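Local coordinates for protein Cys-Gly metallodipeptidase DUG1 (Saccharomyces cerevisiae, PDB 4G1P) that hydrolyses the dipeptide Cys-Gly as a metal-dependent homodimeric peptidase, and serves as the catalytic component of the glutathione-degrading GSH degradosomal complex, at residues S346-P351 against G420-I425; M353-L358 against I384-Y389; I146-A151 against G463-M468. One frame throughout, in Å; residues are numbered along the deposited sequence.

Contact 1 of 3, residues S346-P351 against G420-I425. With CYS (cysteine), chain E.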
loop_
_atom_site.group_PDB
_atom_site.type_symbol
_atom_site.label_atom_id
_atom_site.label_comp_id
_atom_site.label_asym_id
_atom_site.label_seq_id
_atom_site.Cartn_x
_atom_site.Cartn_y
_atom_site.Cartn_z
ATOM N N SER A 346 9.726 13.052 -0.536
ATOM C CA SER A 346 9.741 14.503 -0.699
ATOM C C SER A 346 10.933 15.172 -0.015
ATOM O O SER A 346 11.533 14.631 0.932
ATOM C CB SER A 346 8.431 15.110 -0.213
ATOM O OG SER A 346 8.180 14.716 1.116
ATOM N N ILE A 347 11.282 16.350 -0.521
ATOM C CA ILE A 347 12.338 17.147 0.070
ATOM C C ILE A 347 11.781 18.479 0.563
ATOM O O ILE A 347 11.081 19.193 -0.167
ATOM C CB ILE A 347 13.481 17.389 -0.922
ATOM C CG1 ILE A 347 14.057 16.043 -1.412
ATOM C CG2 ILE A 347 14.555 18.236 -0.275
ATOM C CD1 ILE A 347 15.125 16.157 -2.505
ATOM N N ARG A 348 12.064 18.794 1.820
ATOM C CA ARG A 348 11.721 20.099 2.365
ATOM C C ARG A 348 12.799 21.094 1.976
ATOM O O ARG A 348 13.958 20.936 2.339
ATOM C CB ARG A 348 11.574 20.024 3.882
ATOM C CG ARG A 348 10.407 19.144 4.349
ATOM C CD ARG A 348 9.052 19.760 4.042
ATOM N NE ARG A 348 7.980 18.801 4.272
ATOM C CZ ARG A 348 6.676 19.076 4.209
ATOM N NH1 ARG A 348 6.242 20.312 3.959
ATOM N NH2 ARG A 348 5.797 18.100 4.426
ATOM N N THR A 349 12.425 22.112 1.216
ATOM C CA THR A 349 13.419 23.058 0.731
ATOM C C THR A 349 13.599 24.270 1.646
ATOM O O THR A 349 12.681 24.692 2.342
ATOM C CB THR A 349 13.089 23.525 -0.683
ATOM O OG1 THR A 349 11.902 24.309 -0.648
ATOM C CG2 THR A 349 12.856 22.324 -1.591
ATOM N N VAL A 350 14.809 24.810 1.640
ATOM C CA VAL A 350 15.155 25.979 2.421
ATOM C C VAL A 350 15.870 26.940 1.495
ATOM O O VAL A 350 16.217 26.571 0.372
ATOM C CB VAL A 350 16.109 25.601 3.546
ATOM C CG1 VAL A 350 15.445 24.605 4.498
ATOM C CG2 VAL A 350 17.390 25.038 2.965
ATOM N N PRO A 351 16.090 28.187 1.940
ATOM C CA PRO A 351 16.974 29.013 1.113
ATOM C C PRO A 351 18.414 28.469 1.165
ATOM O O PRO A 351 18.853 27.980 2.208
ATOM C CB PRO A 351 16.876 30.386 1.772
ATOM C CG PRO A 351 16.466 30.096 3.186
ATOM C CD PRO A 351 15.548 28.937 3.089
ATOM N N GLY A 420 8.699 24.003 9.951
ATOM C CA GLY A 420 9.143 22.848 9.192
ATOM C C GLY A 420 8.167 22.535 8.074
ATOM O O GLY A 420 8.546 22.042 7.012
ATOM N N GLY A 421 6.895 22.835 8.314
ATOM C CA GLY A 421 5.856 22.589 7.334
ATOM C C GLY A 421 5.880 23.606 6.214
ATOM O O GLY A 421 6.772 24.457 6.167
ATOM N N SER A 422 4.885 23.529 5.331
ATOM C CA SER A 422 4.841 24.347 4.133
ATOM C C SER A 422 3.459 24.900 3.858
ATOM O O SER A 422 2.452 24.242 4.093
ATOM C CB SER A 422 5.264 23.519 2.939
ATOM O OG SER A 422 6.507 22.927 3.209
ATOM N N ILE A 423 3.412 26.121 3.351
ATOM C CA ILE A 423 2.172 26.662 2.831
ATOM C C ILE A 423 2.501 27.271 1.492
ATOM O O ILE A 423 2.733 28.449 1.388
ATOM C CB ILE A 423 1.579 27.718 3.744
ATOM C CG1 ILE A 423 1.446 27.177 5.170
ATOM C CG2 ILE A 423 0.241 28.160 3.204
ATOM C CD1 ILE A 423 1.133 28.236 6.220
ATOM N N PRO A 424 2.536 26.441 0.453
ATOM C CA PRO A 424 2.945 26.792 -0.907
ATOM C C PRO A 424 2.642 28.214 -1.414
ATOM O O PRO A 424 3.585 28.799 -1.943
ATOM C CB PRO A 424 2.222 25.741 -1.743
ATOM C CG PRO A 424 2.287 24.527 -0.861
ATOM C CD PRO A 424 2.147 25.023 0.551
ATOM N N ILE A 425 1.425 28.756 -1.294
ATOM C CA ILE A 425 1.147 30.053 -1.946
ATOM C C ILE A 425 1.603 31.283 -1.188
ATOM O O ILE A 425 1.426 32.400 -1.681
ATOM C CB ILE A 425 -0.352 30.306 -2.289
ATOM C CG1 ILE A 425 -1.265 29.647 -1.264
ATOM C CG2 ILE A 425 -0.674 29.919 -3.732
ATOM C CD1 ILE A 425 -1.218 30.312 0.071
HETATM N N CYS E . 0.748 19.525 3.489
HETATM C CA CYS E . 1.904 19.162 2.693
HETATM C C CYS E . 3.171 19.412 3.514
HETATM O O CYS E . 3.395 20.514 4.013
HETATM C CB CYS E . 1.914 19.930 1.369
HETATM S SG CYS E . 3.255 19.517 0.296
#
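The backbones approach most closely at R348 and G420, whose CA atoms are 7.8 Å apart, a spacing too wide for strand pairing, so the contact is made by the arginine side chain reaching across. R348 turns back at its second torsion (chi2 -70°) and then runs extended, which brings its guanidinium to S422 and to the bound cysteine. NH1 serves both. It gives a nearly straight hydrogen bond (168°) to the cysteine O at 2.9 Å, and a weak, strongly bent one (127°) to S422 OG at 2.7 Å. Both acceptors lie at the guanidinium edge, near its plane, so the group is presented edge-on to the ligand. S422 OG has its stronger bond with the backbone O of R216, which leaves it placed to receive R348 NH1, while R348 NH2 bonds to S234 OG of the second subunit. The arginine thus links substrate pocket and dimer partner, and its charge would probably polarise the cysteine carbonyl, consistent with a role in orienting that group in a Cys-Gly substrate. Further down the side chain, R348 CD packs 3.8 Å from G420 O. Within the fold, R348 belongs to strand 340-349, which pairs antiparallel with strands 210-226 and 318-325; S422 lies in the loop between strand 415-419 and helix 426-433, and both side chains touch C218 of strand 210-226.

Contact 2 of 3, residues M353-L358 against I384-Y389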
loop_
_atom_site.group_PDB
_atom_site.type_symbol
_atom_site.label_atom_id
_atom_site.label_comp_id
_atom_site.label_asym_id
_atom_site.label_seq_id
_atom_site.Cartn_x
_atom_site.Cartn_y
_atom_site.Cartn_z
ATOM N N MET A 353 17.627 27.012 -1.975
ATOM C CA MET A 353 17.452 25.914 -2.928
ATOM C C MET A 353 16.528 26.286 -4.092
ATOM O O MET A 353 15.400 26.716 -3.877
ATOM C CB MET A 353 16.926 24.672 -2.206
ATOM C CG MET A 353 17.891 24.134 -1.181
ATOM S SD MET A 353 17.160 22.940 -0.050
ATOM C CE MET A 353 16.686 21.648 -1.206
ATOM N N ASP A 354 17.010 26.141 -5.324
ATOM C CA ASP A 354 16.170 26.377 -6.498
ATOM C C ASP A 354 15.381 25.113 -6.844
ATOM O O ASP A 354 15.952 24.020 -6.905
ATOM C CB ASP A 354 17.020 26.820 -7.696
ATOM C CG ASP A 354 16.195 27.002 -8.971
ATOM O OD1 ASP A 354 15.128 27.652 -8.928
ATOM O OD2 ASP A 354 16.607 26.478 -10.027
ATOM N N SER A 355 14.079 25.267 -7.074
ATOM C CA SER A 355 13.199 24.134 -7.346
ATOM C C SER A 355 13.713 23.317 -8.526
ATOM O O SER A 355 14.009 22.120 -8.388
ATOM C CB SER A 355 11.769 24.616 -7.613
ATOM O OG SER A 355 10.862 23.529 -7.745
ATOM N N GLU A 356 13.828 23.991 -9.671
ATOM C CA GLU A 356 14.360 23.418 -10.906
ATOM C C GLU A 356 15.650 22.626 -10.709
ATOM O O GLU A 356 15.706 21.430 -11.005
ATOM C CB GLU A 356 14.634 24.535 -11.900
ATOM C CG GLU A 356 14.100 24.286 -13.289
ATOM C CD GLU A 356 12.646 24.670 -13.414
ATOM O OE1 GLU A 356 12.038 24.991 -12.369
ATOM O OE2 GLU A 356 12.116 24.664 -14.551
ATOM N N LYS A 357 16.689 23.295 -10.216
ATOM C CA LYS A 357 17.975 22.636 -10.006
ATOM C C LYS A 357 17.863 21.411 -9.092
ATOM O O LYS A 357 18.509 20.389 -9.323
ATOM C CB LYS A 357 19.030 23.613 -9.468
ATOM C CG LYS A 357 20.443 23.007 -9.443
ATOM C CD LYS A 357 21.520 24.028 -9.050
ATOM C CE LYS A 357 22.923 23.395 -8.953
ATOM N NZ LYS A 357 23.357 23.082 -7.542
ATOM N N LEU A 358 17.040 21.523 -8.058
ATOM C CA LEU A 358 16.875 20.441 -7.108
ATOM C C LEU A 358 16.319 19.227 -7.831
ATOM O O LEU A 358 16.786 18.105 -7.640
ATOM C CB LEU A 358 15.932 20.855 -5.985
ATOM C CG LEU A 358 15.609 19.729 -5.011
ATOM C CD1 LEU A 358 16.860 19.192 -4.409
ATOM C CD2 LEU A 358 14.699 20.207 -3.937
ATOM N N ILE A 384 5.940 15.408 -8.505
ATOM C CA ILE A 384 4.487 15.408 -8.410
ATOM C C ILE A 384 3.954 16.810 -8.132
ATOM O O ILE A 384 3.027 17.264 -8.797
ATOM C CB ILE A 384 3.968 14.448 -7.343
ATOM C CG1 ILE A 384 4.400 13.015 -7.672
ATOM C CG2 ILE A 384 2.457 14.598 -7.234
ATOM C CD1 ILE A 384 4.097 11.990 -6.593
ATOM N N HIS A 385 4.530 17.485 -7.142
ATOM C CA HIS A 385 4.231 18.890 -6.914
ATOM C C HIS A 385 5.384 19.611 -6.223
ATOM O O HIS A 385 6.206 18.985 -5.543
ATOM C CB HIS A 385 2.910 19.081 -6.150
ATOM C CG HIS A 385 2.957 18.669 -4.710
ATOM N ND1 HIS A 385 2.107 17.718 -4.186
ATOM C CD2 HIS A 385 3.715 19.107 -3.674
ATOM C CE1 HIS A 385 2.355 17.572 -2.893
ATOM N NE2 HIS A 385 3.330 18.400 -2.559
ATOM N N ASP A 386 5.447 20.927 -6.416
ATOM C CA ASP A 386 6.434 21.745 -5.721
ATOM C C ASP A 386 5.773 22.966 -5.096
ATOM O O ASP A 386 4.765 23.462 -5.597
ATOM C CB ASP A 386 7.609 22.125 -6.639
ATOM C CG ASP A 386 7.206 23.040 -7.800
ATOM O OD1 ASP A 386 6.004 23.334 -8.006
ATOM O OD2 ASP A 386 8.125 23.466 -8.529
ATOM N N GLY A 387 6.335 23.423 -3.986
ATOM C CA GLY A 387 5.832 24.583 -3.275
ATOM C C GLY A 387 7.029 25.314 -2.703
ATOM O O GLY A 387 7.946 24.674 -2.185
ATOM N N ALA A 388 7.032 26.642 -2.801
ATOM C CA ALA A 388 8.221 27.425 -2.479
ATOM C C ALA A 388 8.435 27.577 -0.993
ATOM O O ALA A 388 7.485 27.550 -0.221
ATOM C CB ALA A 388 8.145 28.775 -3.117
ATOM N N TYR A 389 9.691 27.728 -0.594
ATOM C CA TYR A 389 9.992 28.137 0.767
ATOM C C TYR A 389 9.746 29.637 0.907
ATOM O O TYR A 389 9.588 30.346 -0.090
ATOM C CB TYR A 389 11.429 27.784 1.139
ATOM C CG TYR A 389 12.490 28.407 0.261
ATOM C CD1 TYR A 389 12.879 29.735 0.438
ATOM C CD2 TYR A 389 13.130 27.666 -0.719
ATOM C CE1 TYR A 389 13.848 30.304 -0.343
ATOM C CE2 TYR A 389 14.109 28.230 -1.510
ATOM C CZ TYR A 389 14.461 29.549 -1.313
ATOM O OH TYR A 389 15.429 30.121 -2.094
#
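S355 and D386 supply the polar part of the contact: S355 OG donates to D386 OD2 at 2.8 Å. The hydroxyl meets that oxygen on its anti side, 16° from the carboxylate plane, and it can do so because S355 has OG turned anti to its own backbone N (chi1 -174°), off the first turn of the helix and across to the strand. A weak bond from N219 ND2 also reaches S355 OG.

A second polar element belongs to the helix itself. D354 occupies the N-cap position of helix 355-371, and K357 N donates to its OD2 at 3.2 Å (164°), meeting the oxygen from above the carboxylate plane. The capped helix starts beside strand 378-391, antiparallel to strand 210-226 in the lid-domain sheet; where I384 and H385 both face Y220, the strand carries a classic beta bulge, and H385 touches the bound cysteine.

Packing accounts for the rest. The Y389 ring comes edge-on to the backbone of M353, with CE2 3.1 Å from M353 O and the oxygen close to the ring plane. An alanine in place of Y389 is likely to leave M353 O and the neighbouring P351 without the ring that packs on them, opening a gap between strand 378-391 and the turn that leads into helix 355-371. The M353 side chain itself leads away from the strand, toward I267 and M270 of helix 267-270.

Contact 3 of 3, residues I146-A151 against G463-M468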
loop_
_atom_site.group_PDB
_atom_site.type_symbol
_atom_site.label_atom_id
_atom_site.label_comp_id
_atom_site.label_asym_id
_atom_site.label_seq_id
_atom_site.Cartn_x
_atom_site.Cartn_y
_atom_site.Cartn_z
ATOM N N ILE A 146 -14.516 33.637 10.377
ATOM C CA ILE A 146 -15.942 33.952 10.338
ATOM C C ILE A 146 -16.528 34.159 11.736
ATOM O O ILE A 146 -17.306 35.087 11.947
ATOM C CB ILE A 146 -16.738 32.881 9.609
ATOM C CG1 ILE A 146 -16.062 32.552 8.280
ATOM C CG2 ILE A 146 -18.191 33.330 9.425
ATOM C CD1 ILE A 146 -16.637 31.349 7.597
ATOM N N ASN A 147 -16.155 33.293 12.676
ATOM C CA ASN A 147 -16.549 33.449 14.072
ATOM C C ASN A 147 -16.244 34.864 14.559
ATOM O O ASN A 147 -17.103 35.560 15.130
ATOM C CB ASN A 147 -15.812 32.428 14.937
ATOM C CG ASN A 147 -16.058 30.988 14.482
ATOM O OD1 ASN A 147 -17.087 30.690 13.866
ATOM N ND2 ASN A 147 -15.111 30.089 14.781
ATOM N N VAL A 148 -15.011 35.288 14.290
ATOM C CA VAL A 148 -14.558 36.612 14.647
ATOM C C VAL A 148 -15.424 37.722 14.044
ATOM O O VAL A 148 -15.815 38.653 14.750
ATOM C CB VAL A 148 -13.093 36.808 14.274
ATOM C CG1 VAL A 148 -12.696 38.287 14.432
ATOM C CG2 VAL A 148 -12.235 35.905 15.140
ATOM N N VAL A 149 -15.732 37.629 12.751
ATOM C CA VAL A 149 -16.647 38.604 12.168
ATOM C C VAL A 149 -17.975 38.596 12.931
ATOM O O VAL A 149 -18.525 39.643 13.246
ATOM C CB VAL A 149 -16.889 38.369 10.673
ATOM C CG1 VAL A 149 -17.972 39.286 10.173
ATOM C CG2 VAL A 149 -15.625 38.598 9.894
ATOM N N ASP A 150 -18.457 37.413 13.279
ATOM C CA ASP A 150 -19.700 37.310 14.009
ATOM C C ASP A 150 -19.609 37.986 15.371
ATOM O O ASP A 150 -20.559 38.616 15.820
ATOM C CB ASP A 150 -20.106 35.849 14.182
ATOM C CG ASP A 150 -20.692 35.266 12.926
ATOM O OD1 ASP A 150 -21.052 36.056 12.026
ATOM O OD2 ASP A 150 -20.797 34.023 12.840
ATOM N N ALA A 151 -18.468 37.847 16.030
ATOM C CA ALA A 151 -18.352 38.336 17.390
ATOM C C ALA A 151 -18.358 39.860 17.419
ATOM O O ALA A 151 -19.001 40.456 18.277
ATOM C CB ALA A 151 -17.107 37.789 18.048
ATOM N N GLY A 463 -8.560 31.096 22.334
ATOM C CA GLY A 463 -7.414 31.988 22.391
ATOM C C GLY A 463 -7.029 32.534 21.027
ATOM O O GLY A 463 -6.697 33.723 20.888
ATOM N N GLY A 464 -7.090 31.668 20.013
ATOM C CA GLY A 464 -6.705 32.044 18.668
ATOM C C GLY A 464 -7.695 33.007 18.043
ATOM O O GLY A 464 -7.325 33.866 17.235
ATOM N N MET A 465 -8.965 32.864 18.405
ATOM C CA MET A 465 -9.990 33.737 17.851
ATOM C C MET A 465 -9.838 35.138 18.412
ATOM O O MET A 465 -9.851 36.130 17.671
ATOM C CB MET A 465 -11.383 33.199 18.153
ATOM C CG MET A 465 -11.890 32.217 17.108
ATOM S SD MET A 465 -13.571 31.636 17.434
ATOM C CE MET A 465 -13.284 30.546 18.833
ATOM N N LYS A 466 -9.688 35.204 19.732
ATOM C CA LYS A 466 -9.470 36.457 20.419
ATOM C C LYS A 466 -8.178 37.072 19.915
ATOM O O LYS A 466 -8.096 38.286 19.764
ATOM C CB LYS A 466 -9.426 36.232 21.928
ATOM C CG LYS A 466 -10.753 35.738 22.497
ATOM C CD LYS A 466 -10.654 35.387 23.969
ATOM C CE LYS A 466 -12.032 35.135 24.583
ATOM N NZ LYS A 466 -11.973 34.864 26.044
ATOM N N THR A 467 -7.177 36.242 19.625
ATOM C CA THR A 467 -5.922 36.774 19.108
ATOM C C THR A 467 -6.107 37.326 17.692
ATOM O O THR A 467 -5.555 38.375 17.334
ATOM C CB THR A 467 -4.770 35.742 19.154
ATOM O OG1 THR A 467 -4.480 35.412 20.514
ATOM C CG2 THR A 467 -3.500 36.311 18.525
ATOM N N MET A 468 -6.903 36.635 16.893
ATOM C CA MET A 468 -7.223 37.139 15.571
ATOM C C MET A 468 -7.983 38.466 15.673
ATOM O O MET A 468 -7.761 39.388 14.885
ATOM C CB MET A 468 -8.064 36.118 14.797
ATOM C CG MET A 468 -7.356 34.843 14.379
ATOM S SD MET A 468 -8.601 33.742 13.661
ATOM C CE MET A 468 -7.624 32.520 12.777
#
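Helix-on-helix packing in the catalytic alpha/beta domain brings N147 and V148 of helix 135-154 against M465 and M468 of helix 458-477. The short helical segments approach to 9.5 Å between axes and cross at -64°, and the nearest CA atoms, those of V148 and M465, are 6.3 Å apart.

V148 makes the apolar part with one branch. Its CG2 methyl lies 4.1 Å from M465 CB and 4.2 Å from M468 CB, so it sits against two side-chain bases one helical turn apart; the same methyl also packs against the backbone O of M465. M468 then runs extended beyond CG, away from helix 135-154, toward S199 and L440.

N147 and M465 meet obliquely beside this. N147 ND2 gives a weak hydrogen bond to M465 SD at 3.4 Å, with a bent angle of 141°. The sulfur also rests against N147 CB, and M465 folds at its last torsion (chi3 -73°), turning CE off the line of the chain. The other end of the amide is held more firmly, since N147 OD1 accepts from R22 NH1, which fixes the rotation that offers ND2 to the sulfur. F19 of helix 16-28 touches both N147 and M465.

Another face of helix 458-477 rests on helix 397-410. The pair joins the helix that carries the zinc ligand D137 near its start to the last long helix of the chain, in the alpha/beta catalytic domain of this M20 peptidase.

Followed from the N terminus, the chain opens contact 3 at 146-151 and closes it only at 463-468, spanning 311 intervening residues. Inside that long loop, contact 1 opens at 346-351 and closes at 420-425; inside that again, contact 2 runs from 353-358 to 384-389. The three are fully nested, and none cross. Contact 1 ties strand 340-349 to the loop after strand 415-419, and contact 2 the start of helix 355-371 to strand 378-391; they touch, reach the same lid-domain sheet and both meet the second subunit. Contact 3 ties helix 135-154 to helix 458-477 in the catalytic domain, its centre about 28 Å from that of contact 1.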